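Local coordinates for protein phosphoglycerate oxidoreductase (Rhizobium etli, PDB 4HY3) that probably binds NAD and reduces hydroxypyruvate or glyoxylate, as some members of the D-isomer-specific 2-hydroxyacid dehydrogenase family do, at residues A[31-36]-A[58-63]; A[72-77]-A[92-97]; A[101-106]-A[124-129]; A[131-136]-A[317-322]. All blocks are in the same frame, centred on the assembly; numbering follows the deposited sequence.

Contact 1 of 4, residues A[31-36]-A[58-63]; sequences AISAPE and IVEADP
Ala31, Ile32 and Ser33 pair in parallel register with Ile58, Val59 and Glu60, joining strand 57-60 to the side of strand 30-34 at one margin of the mixed six-stranded sheet. The amide of Ser33 bonds Val59 O almost straight (2.9 Å, 178° at the hydrogen) but reaches it from above the carbonyl plane. Val59 N is given to Ala31 O on a more bent path, and Ala61 N makes a weak bond to Ser33 O just past the last bridge. On one face Ser33 CB rests against Ile58 CG2 (3.8 Å), and Leu40 of helix 40-43 lies over both residues. On the other face Ile32 CG2, anti to the backbone N, meets Ala61 CB at 3.6 Å, with Leu69 beside both. Where the strands give out, the Glu36 side chain crosses the Pro63 ring at about a right angle; their closest approach is doubtful, but Glu36 OE2 lies 3.5 Å from Pro63 CD. Cutting Glu36 back to an alanine, without the carboxylate beside Pro63 CD, would probably thin the packing there. On the inner edge of strand 30-34, backbone bonds to Tyr79 and Ile81 continue the sheet. Beyond the paired residues, Ala34 CB touches Pro63 CB at 4.1 Å.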
# COMPACT_ATOMS: atom_id res chain seq x y z
N ALA A 31 19.74 -34.18 -11.54
CA ALA A 31 18.36 -34.26 -11.13
C ALA A 31 17.57 -35.17 -12.06
O ALA A 31 17.64 -35.04 -13.29
CB ALA A 31 17.73 -32.88 -11.09
N ILE A 32 16.77 -36.05 -11.45
CA ILE A 32 15.88 -36.94 -12.17
C ILE A 32 14.57 -36.23 -12.46
O ILE A 32 13.96 -35.60 -11.60
CB ILE A 32 15.65 -38.23 -11.37
CG1 ILE A 32 17.01 -38.85 -11.05
CG2 ILE A 32 14.78 -39.23 -12.14
CD1 ILE A 32 16.95 -40.10 -10.22
N SER A 33 14.12 -36.34 -13.71
CA SER A 33 12.85 -35.77 -14.09
C SER A 33 11.78 -36.87 -14.22
O SER A 33 11.96 -37.84 -14.92
CB SER A 33 13.03 -34.96 -15.36
OG SER A 33 11.78 -34.63 -15.94
N ALA A 34 10.68 -36.72 -13.49
CA ALA A 34 9.58 -37.70 -13.47
C ALA A 34 8.36 -36.91 -13.06
O ALA A 34 7.78 -37.14 -11.99
CB ALA A 34 9.86 -38.81 -12.47
N PRO A 35 8.02 -35.91 -13.87
CA PRO A 35 7.02 -34.89 -13.55
C PRO A 35 5.57 -35.24 -13.86
O PRO A 35 4.64 -34.53 -13.43
CB PRO A 35 7.46 -33.72 -14.41
CG PRO A 35 8.12 -34.37 -15.58
CD PRO A 35 8.83 -35.56 -15.05
N GLU A 36 5.39 -36.30 -14.64
CA GLU A 36 4.09 -36.84 -15.06
C GLU A 36 3.06 -36.80 -13.95
O GLU A 36 3.38 -37.14 -12.82
CB GLU A 36 4.33 -38.28 -15.42
CG GLU A 36 5.82 -38.61 -15.36
CD GLU A 36 6.59 -38.28 -16.63
OE1 GLU A 36 6.00 -37.73 -17.58
OE2 GLU A 36 7.81 -38.57 -16.69
N ILE A 58 19.84 -33.18 -16.31
CA ILE A 58 18.46 -33.59 -16.08
C ILE A 58 18.11 -34.82 -16.87
O ILE A 58 17.83 -34.72 -18.05
CB ILE A 58 17.50 -32.46 -16.42
CG1 ILE A 58 17.57 -31.41 -15.32
CG2 ILE A 58 16.07 -32.97 -16.59
CD1 ILE A 58 18.22 -30.18 -15.84
N VAL A 59 18.13 -35.99 -16.22
CA VAL A 59 17.77 -37.26 -16.88
C VAL A 59 16.28 -37.53 -16.75
O VAL A 59 15.75 -37.70 -15.63
CB VAL A 59 18.65 -38.49 -16.45
CG1 VAL A 59 19.61 -38.17 -15.34
CG2 VAL A 59 17.82 -39.71 -16.11
N GLU A 60 15.60 -37.52 -17.90
CA GLU A 60 14.20 -37.96 -17.97
C GLU A 60 14.11 -39.45 -17.67
O GLU A 60 14.98 -40.22 -18.05
CB GLU A 60 13.58 -37.62 -19.31
CG GLU A 60 12.80 -36.30 -19.27
CD GLU A 60 12.82 -35.58 -20.60
OE1 GLU A 60 13.87 -35.58 -21.23
OE2 GLU A 60 11.79 -35.01 -21.03
N ALA A 61 13.09 -39.82 -16.93
CA ALA A 61 12.98 -41.13 -16.37
C ALA A 61 11.52 -41.47 -16.27
O ALA A 61 10.66 -40.59 -16.21
CB ALA A 61 13.60 -41.16 -15.00
N ASP A 62 11.25 -42.76 -16.24
CA ASP A 62 9.92 -43.31 -16.22
C ASP A 62 9.49 -43.31 -14.78
O ASP A 62 10.13 -43.93 -13.95
CB ASP A 62 10.02 -44.73 -16.79
CG ASP A 62 8.75 -45.56 -16.60
OD1 ASP A 62 8.88 -46.79 -16.86
OD2 ASP A 62 7.67 -45.02 -16.23
N PRO A 63 8.41 -42.60 -14.46
CA PRO A 63 8.04 -42.56 -13.04
C PRO A 63 7.71 -43.95 -12.44
O PRO A 63 8.19 -44.26 -11.33
CB PRO A 63 6.87 -41.58 -12.98
CG PRO A 63 6.37 -41.48 -14.39
CD PRO A 63 7.50 -41.80 -15.31

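Contact 2 of 4, residues A[72-77]-A[92-97]; sequences DILGRA and ARMPAL
Leu74 makes the apolar part of this contact with both branches. CD2 lies 3.7 Å from CG of Met94, a selenomethionine, and 3.8 Å from its SE, while CD1 sits over one face of the Arg93 guanidinium, displaced toward its rim and 3.5 Å from NH1. Because Leu74 CG stands beside the backbone N (chi1 -64°), the fork opens toward the 92-97 loop; Ile66 and Leu69 pack on the same side chain. Shortening Leu74 to an alanine is likely to open a gap beside Met94 and leave that guanidinium face without its apolar cover. The backbones meet by CA-H...O contacts instead of regular hydrogen bonds: Met94 CA approaches Leu74 O at 3.3 Å, and Leu97 CA comes 3.2 Å from Ala77 O. Among the charges, Arg93 NH1 reaches across to a salt bridge with Asp71; Arg76 NH1 pairs locally with Asp72, whose CG lies at the edge of the guanidinium plane, and its NH2 with Glu57. Residues 94-97 form a type I beta turn leading toward strand 99-101, while the weakly bonded helix 73-76 leads into strand 77-82, so the contact packs together the approaches to two neighbouring parallel strands of an alpha/beta sheet.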
# COMPACT_ATOMS: atom_id res chain seq x y z
N ASP A 72 24.51 -46.03 -10.97
CA ASP A 72 25.29 -44.80 -11.05
C ASP A 72 24.41 -43.55 -10.95
O ASP A 72 24.73 -42.63 -10.18
CB ASP A 72 26.06 -44.74 -12.36
CG ASP A 72 26.73 -43.39 -12.59
OD1 ASP A 72 27.16 -42.74 -11.62
OD2 ASP A 72 26.83 -42.96 -13.76
N ILE A 73 23.35 -43.49 -11.76
CA ILE A 73 22.45 -42.33 -11.76
C ILE A 73 21.91 -42.11 -10.34
O ILE A 73 22.03 -41.03 -9.79
CB ILE A 73 21.35 -42.43 -12.87
CG1 ILE A 73 21.91 -41.97 -14.23
CG2 ILE A 73 20.12 -41.59 -12.56
CD1 ILE A 73 21.22 -42.57 -15.44
N LEU A 74 21.43 -43.17 -9.70
CA LEU A 74 20.86 -43.07 -8.36
C LEU A 74 21.85 -42.63 -7.28
O LEU A 74 21.46 -42.11 -6.24
CB LEU A 74 20.21 -44.39 -7.99
CG LEU A 74 19.05 -44.67 -8.92
CD1 LEU A 74 18.73 -46.16 -8.99
CD2 LEU A 74 17.84 -43.86 -8.48
N GLY A 75 23.14 -42.86 -7.53
CA GLY A 75 24.16 -42.55 -6.55
C GLY A 75 24.39 -41.08 -6.40
O GLY A 75 24.74 -40.61 -5.30
N ARG A 76 24.17 -40.34 -7.50
CA ARG A 76 24.49 -38.93 -7.60
C ARG A 76 23.27 -37.97 -7.56
O ARG A 76 23.43 -36.76 -7.39
CB ARG A 76 25.24 -38.70 -8.90
CG ARG A 76 26.58 -39.40 -9.01
CD ARG A 76 26.95 -39.78 -10.45
NE ARG A 76 26.46 -38.82 -11.44
CZ ARG A 76 26.19 -39.13 -12.71
NH1 ARG A 76 26.36 -40.37 -13.15
NH2 ARG A 76 25.73 -38.19 -13.54
N ALA A 77 22.06 -38.49 -7.74
CA ALA A 77 20.88 -37.63 -7.81
C ALA A 77 20.69 -36.72 -6.56
O ALA A 77 20.44 -37.19 -5.44
CB ALA A 77 19.62 -38.45 -8.08
N ALA A 92 17.14 -46.09 -0.52
CA ALA A 92 18.36 -46.39 0.22
C ALA A 92 19.49 -46.32 -0.75
O ALA A 92 20.66 -46.24 -0.35
CB ALA A 92 18.29 -47.77 0.86
N ARG A 93 19.15 -46.35 -2.04
CA ARG A 93 20.17 -46.28 -3.08
C ARG A 93 20.58 -44.85 -3.44
O ARG A 93 21.53 -44.64 -4.21
CB ARG A 93 19.72 -47.04 -4.33
CG ARG A 93 19.78 -48.55 -4.17
CD ARG A 93 20.11 -49.25 -5.47
NE ARG A 93 18.90 -49.53 -6.25
CZ ARG A 93 18.86 -49.58 -7.58
NH1 ARG A 93 19.96 -49.36 -8.31
NH2 ARG A 93 17.71 -49.85 -8.19
N MSE A 94 19.90 -43.87 -2.84
CA MSE A 94 20.06 -42.47 -3.25
C MSE A 94 20.65 -41.63 -2.15
O MSE A 94 19.96 -40.81 -1.55
CB MSE A 94 18.73 -41.91 -3.69
CG MSE A 94 18.31 -42.51 -5.02
SE MSE A 94 16.56 -41.77 -5.57
CE MSE A 94 15.44 -43.28 -5.06
N PRO A 95 21.95 -41.80 -1.88
CA PRO A 95 22.61 -41.13 -0.76
C PRO A 95 22.79 -39.61 -0.90
O PRO A 95 23.11 -38.94 0.06
CB PRO A 95 23.99 -41.81 -0.73
CG PRO A 95 23.86 -43.01 -1.62
CD PRO A 95 22.89 -42.60 -2.67
N ALA A 96 22.61 -39.06 -2.09
CA ALA A 96 22.76 -37.62 -2.22
C ALA A 96 21.43 -36.90 -2.34
O ALA A 96 21.40 -35.67 -2.38
CB ALA A 96 23.68 -37.30 -3.39
N LEU A 97 20.34 -37.65 -2.44
CA LEU A 97 19.00 -37.05 -2.64
C LEU A 97 18.78 -35.94 -1.61
O LEU A 97 18.95 -36.15 -0.41
CB LEU A 97 17.88 -38.11 -2.61
CG LEU A 97 16.47 -37.65 -3.03
CD1 LEU A 97 16.43 -37.05 -4.43
CD2 LEU A 97 15.41 -38.74 -2.90

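Contact 3 of 4, residues A[101-106]-A[124-129]; sequences LNVESN and VTTGQV
Leu101 and Val124 form a single parallel bridge, after which Asn102 N donates to Val124 O at 2.7 Å and the two segments leave the sheet together. Thr125 CA adds a CA-H...O contact to Asn102 O. Side by side and pointing the same way, Leu101 and Val124 meet through CD2 and CG1 at 3.5 Å. Asn102 and Thr125 run alongside each other in the same manner, the methyl CG2 of Thr125 lying 3.4 Å from Asn102 ND2 and close to CB. With CG anti to the backbone N (chi1 -161°), the Asn102 amide turns back over its own loop, where ND2 gives a weak bond to Asn106 O. Thr126 OG1 approaches the other end of the same residue, making a weak 3.4 Å bond to Asn102 O, and Ser105 CB rests on Gly127 CA at 3.6 Å. Met326 of helix 320-338 touches Thr126 and Val129, while Thr125 OG1 makes a weak bond to Lys347 O in the antiparallel strand 347-348. The polar exchange across the segments thus centres on buried Asn102: its backbone N-H makes the one firm bond and its carbonyl a weak one, while its amide weakly steadies its own loop.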
# COMPACT_ATOMS: atom_id res chain seq x y z
N LEU A 101 10.86 -32.30 -5.63
CA LEU A 101 9.99 -31.18 -5.90
C LEU A 101 8.71 -31.65 -6.60
O LEU A 101 8.72 -31.95 -7.81
CB LEU A 101 10.73 -30.10 -6.66
CG LEU A 101 11.95 -29.65 -5.88
CD1 LEU A 101 13.20 -30.40 -6.32
CD2 LEU A 101 12.17 -28.15 -5.94
N ASN A 102 7.63 -31.71 -5.82
CA ASN A 102 6.31 -32.11 -6.30
C ASN A 102 5.82 -31.00 -7.17
O ASN A 102 5.87 -29.85 -6.77
CB ASN A 102 5.34 -32.30 -5.12
CG ASN A 102 4.12 -33.14 -5.47
OD1 ASN A 102 4.23 -34.31 -5.81
ND2 ASN A 102 2.95 -32.54 -5.38
N VAL A 103 5.35 -31.36 -8.37
CA VAL A 103 4.88 -30.40 -9.38
C VAL A 103 3.43 -30.58 -9.77
O VAL A 103 2.84 -29.72 -10.38
CB VAL A 103 5.74 -30.38 -10.67
CG1 VAL A 103 7.13 -29.85 -10.36
CG2 VAL A 103 5.76 -31.72 -11.39
N GLU A 104 2.87 -31.74 -9.45
CA GLU A 104 1.44 -31.81 -9.39
C GLU A 104 1.20 -31.05 -8.11
O GLU A 104 1.96 -31.20 -7.16
CB GLU A 104 0.99 -33.26 -9.23
CG GLU A 104 -0.40 -33.49 -9.79
CD GLU A 104 -1.31 -34.11 -8.77
OE1 GLU A 104 -0.86 -34.35 -7.63
OE2 GLU A 104 -2.49 -34.33 -9.11
N SER A 105 0.21 -30.18 -8.05
CA SER A 105 0.04 -29.47 -6.77
C SER A 105 -0.09 -30.40 -5.52
O SER A 105 0.06 -29.92 -4.40
CB SER A 105 -1.13 -28.48 -6.86
OG SER A 105 -2.25 -29.06 -7.51
N ASN A 106 -0.30 -31.71 -5.70
CA ASN A 106 -0.69 -32.57 -4.57
C ASN A 106 0.29 -33.63 -4.02
O ASN A 106 0.91 -34.40 -4.76
CB ASN A 106 -2.05 -33.22 -4.84
CG ASN A 106 -3.19 -32.28 -4.54
OD1 ASN A 106 -3.67 -31.59 -5.43
ND2 ASN A 106 -3.60 -32.21 -3.26
N VAL A 124 8.69 -30.59 -1.55
CA VAL A 124 8.24 -29.24 -1.79
C VAL A 124 7.16 -29.31 -2.86
O VAL A 124 7.13 -30.26 -3.65
CB VAL A 124 9.46 -28.35 -2.14
CG1 VAL A 124 9.54 -28.03 -3.61
CG2 VAL A 124 9.47 -27.08 -1.33
N THR A 125 6.24 -28.34 -2.88
CA THR A 125 5.11 -28.34 -3.82
C THR A 125 4.95 -26.96 -4.37
O THR A 125 5.43 -25.98 -3.81
CB THR A 125 3.75 -28.70 -3.17
OG1 THR A 125 3.63 -28.00 -1.92
CG2 THR A 125 3.61 -30.21 -2.94
N THR A 126 4.22 -26.88 -5.46
CA THR A 126 4.28 -25.72 -6.28
C THR A 126 2.89 -25.20 -6.55
O THR A 126 2.71 -24.39 -7.46
CB THR A 126 4.93 -26.11 -7.61
OG1 THR A 126 4.20 -27.23 -8.16
CG2 THR A 126 6.39 -26.48 -7.39
N GLY A 127 1.94 -25.70 -5.76
CA GLY A 127 0.52 -25.39 -5.91
C GLY A 127 0.13 -23.93 -5.75
O GLY A 127 -0.95 -23.52 -6.19
N GLN A 128 0.99 -23.12 -5.13
CA GLN A 128 0.61 -21.73 -4.95
C GLN A 128 0.62 -20.93 -6.25
O GLN A 128 0.12 -19.81 -6.28
CB GLN A 128 1.38 -21.05 -3.84
CG GLN A 128 2.79 -20.72 -4.20
CD GLN A 128 3.28 -19.56 -3.39
OE1 GLN A 128 2.48 -18.76 -2.90
NE2 GLN A 128 4.60 -19.47 -3.23
N VAL A 129 1.16 -21.52 -7.31
CA VAL A 129 1.06 -20.91 -8.63
C VAL A 129 -0.39 -20.69 -9.07
O VAL A 129 -0.66 -19.85 -9.90
CB VAL A 129 1.80 -21.71 -9.73
CG1 VAL A 129 3.27 -21.87 -9.38
CG2 VAL A 129 1.12 -23.05 -10.03

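Contact 4 of 4, residues A[131-136]-A[317-322]; sequences AEPVAE and GALDSA
Pro133, in the first turns of helix 131-147, lies against the chain that leads into helix 320-338. Its CB is 3.9 Å from Gly317 O and as near Gly317 CA, and also meets the Leu319 CD2 methyl at 4.0 Å. One atom further out, CG reaches the Ala322 CB methyl at 3.9 Å, within the first turn of the second helix. The ring therefore spans from Gly317 to the helix start at Ala322 by van der Waals packing, with no hydrogen bond across the two segments. Val134 supplies the second patch: CG1 stands anti to the backbone N (chi1 -179°), which turns CG2 to the Gly317 side, 3.8 Å from Gly317 CA, while Leu187 and Leu265 pack against the same side chain. Between Gly317 and the helix the chain makes an inverse gamma turn centred on Ala318, with Leu319 N bonded to Gly317 O at 2.9 Å; Leu319 then takes the N-cap position. Glu132 forms a salt bridge to Arg193, and Glu136 takes backbone amides of Ile174 and Ala175 of the second subunit, so this helix also borders a subunit interface. The contact sits where helix 131-147, following strand 122-125, and helix 320-338, after strand 309-311, come together, probably joining the two halves of the chain as the interdomain helices of D-2-hydroxyacid dehydrogenases do, with helix 186-195 packed on another side of the first.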
# COMPACT_ATOMS: atom_id res chain seq x y z
N ALA A 131 -2.83 -19.59 -7.28
CA ALA A 131 -3.50 -18.58 -6.49
C ALA A 131 -3.85 -17.38 -7.32
O ALA A 131 -5.02 -17.03 -7.44
CB ALA A 131 -2.65 -18.17 -5.30
N GLU A 132 -2.85 -16.72 -7.91
CA GLU A 132 -3.07 -15.46 -8.60
C GLU A 132 -4.12 -15.65 -9.70
O GLU A 132 -5.11 -14.90 -9.76
CB GLU A 132 -1.75 -14.89 -9.13
CG GLU A 132 -1.82 -13.49 -9.69
CD GLU A 132 -2.39 -12.51 -8.68
OE1 GLU A 132 -1.81 -12.39 -7.57
OE2 GLU A 132 -3.41 -11.85 -8.99
N PRO A 133 -3.92 -16.67 -10.58
CA PRO A 133 -4.98 -16.99 -11.54
C PRO A 133 -6.39 -17.02 -10.88
O PRO A 133 -7.28 -16.33 -11.32
CB PRO A 133 -4.58 -18.38 -12.06
CG PRO A 133 -3.09 -18.38 -11.96
CD PRO A 133 -2.73 -17.52 -10.78
N VAL A 134 -6.55 -17.78 -9.80
CA VAL A 134 -7.85 -17.91 -9.17
C VAL A 134 -8.36 -16.64 -8.47
O VAL A 134 -9.53 -16.33 -8.55
CB VAL A 134 -7.89 -19.10 -8.24
CG1 VAL A 134 -9.27 -19.23 -7.61
CG2 VAL A 134 -7.55 -20.36 -9.03
N ALA A 135 -7.49 -15.91 -7.80
CA ALA A 135 -7.88 -14.57 -7.32
C ALA A 135 -8.45 -13.74 -8.46
O ALA A 135 -9.55 -13.24 -8.38
CB ALA A 135 -6.72 -13.83 -6.64
N GLU A 136 -7.71 -13.60 -9.55
CA GLU A 136 -8.12 -12.62 -10.54
C GLU A 136 -9.50 -12.87 -11.10
O GLU A 136 -10.36 -11.99 -11.04
CB GLU A 136 -7.07 -12.48 -11.62
CG GLU A 136 -5.81 -11.92 -11.00
CD GLU A 136 -4.84 -11.30 -11.98
OE1 GLU A 136 -5.13 -11.26 -13.21
OE2 GLU A 136 -3.79 -10.84 -11.51
N GLY A 317 -7.79 -21.77 -12.60
CA GLY A 317 -6.34 -21.89 -12.33
C GLY A 317 -5.44 -22.37 -13.46
O GLY A 317 -4.28 -22.03 -13.47
N ALA A 318 -5.96 -23.15 -14.40
CA ALA A 318 -5.15 -23.71 -15.49
C ALA A 318 -4.79 -22.70 -16.57
O ALA A 318 -5.35 -22.72 -17.66
CB ALA A 318 -5.85 -24.91 -16.11
N LEU A 319 -3.84 -21.81 -16.28
CA LEU A 319 -3.29 -20.87 -17.26
C LEU A 319 -1.85 -21.24 -17.55
O LEU A 319 -1.15 -21.62 -16.62
CB LEU A 319 -3.25 -19.48 -16.67
CG LEU A 319 -4.38 -18.50 -16.86
CD1 LEU A 319 -5.69 -19.16 -16.52
CD2 LEU A 319 -4.12 -17.32 -15.94
N ASP A 320 -1.41 -21.11 -18.81
CA ASP A 320 -0.03 -21.45 -19.15
C ASP A 320 0.94 -20.76 -18.17
O ASP A 320 1.78 -21.43 -17.57
CB ASP A 320 0.37 -21.13 -20.60
CG ASP A 320 1.85 -21.53 -20.89
OD1 ASP A 320 2.26 -22.73 -20.68
OD2 ASP A 320 2.64 -20.64 -21.29
N SER A 321 0.79 -19.45 -17.98
CA SER A 321 1.72 -18.72 -17.17
C SER A 321 1.78 -19.22 -15.71
O SER A 321 2.78 -19.00 -15.00
CB SER A 321 1.40 -17.23 -17.22
OG SER A 321 0.22 -16.97 -16.52
N ALA A 322 0.72 -19.90 -15.26
CA ALA A 322 0.72 -20.48 -13.93
C ALA A 322 1.67 -21.64 -13.92
O ALA A 322 2.48 -21.79 -12.99
CB ALA A 322 -0.67 -20.96 -13.56

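Overall arrangement
Contacts 1, 2 and 3 belong to one half of the chain and contact 4 lies where it meets the NAD-binding half, whose seven-stranded parallel sheet carries a glycine-rich turn at Gly183, Gly185 and Gly188 that fits a Rossmann dinucleotide site. Contacts 1 and 2, centres 14 Å apart, touch through Ile32 CD1, which packs 3.8 Å from Ala77 CB. Contacts 1 and 3 reach the same sheet, with Pro35 O against Val103 CG2. Contact 3 adjoins contact 4, also 14 Å between centres, where Val129 meets Ala322. Contact 2 is the outlying one, its centre about 35 Å from that of contact 4, with nearest atoms about 22 Å apart.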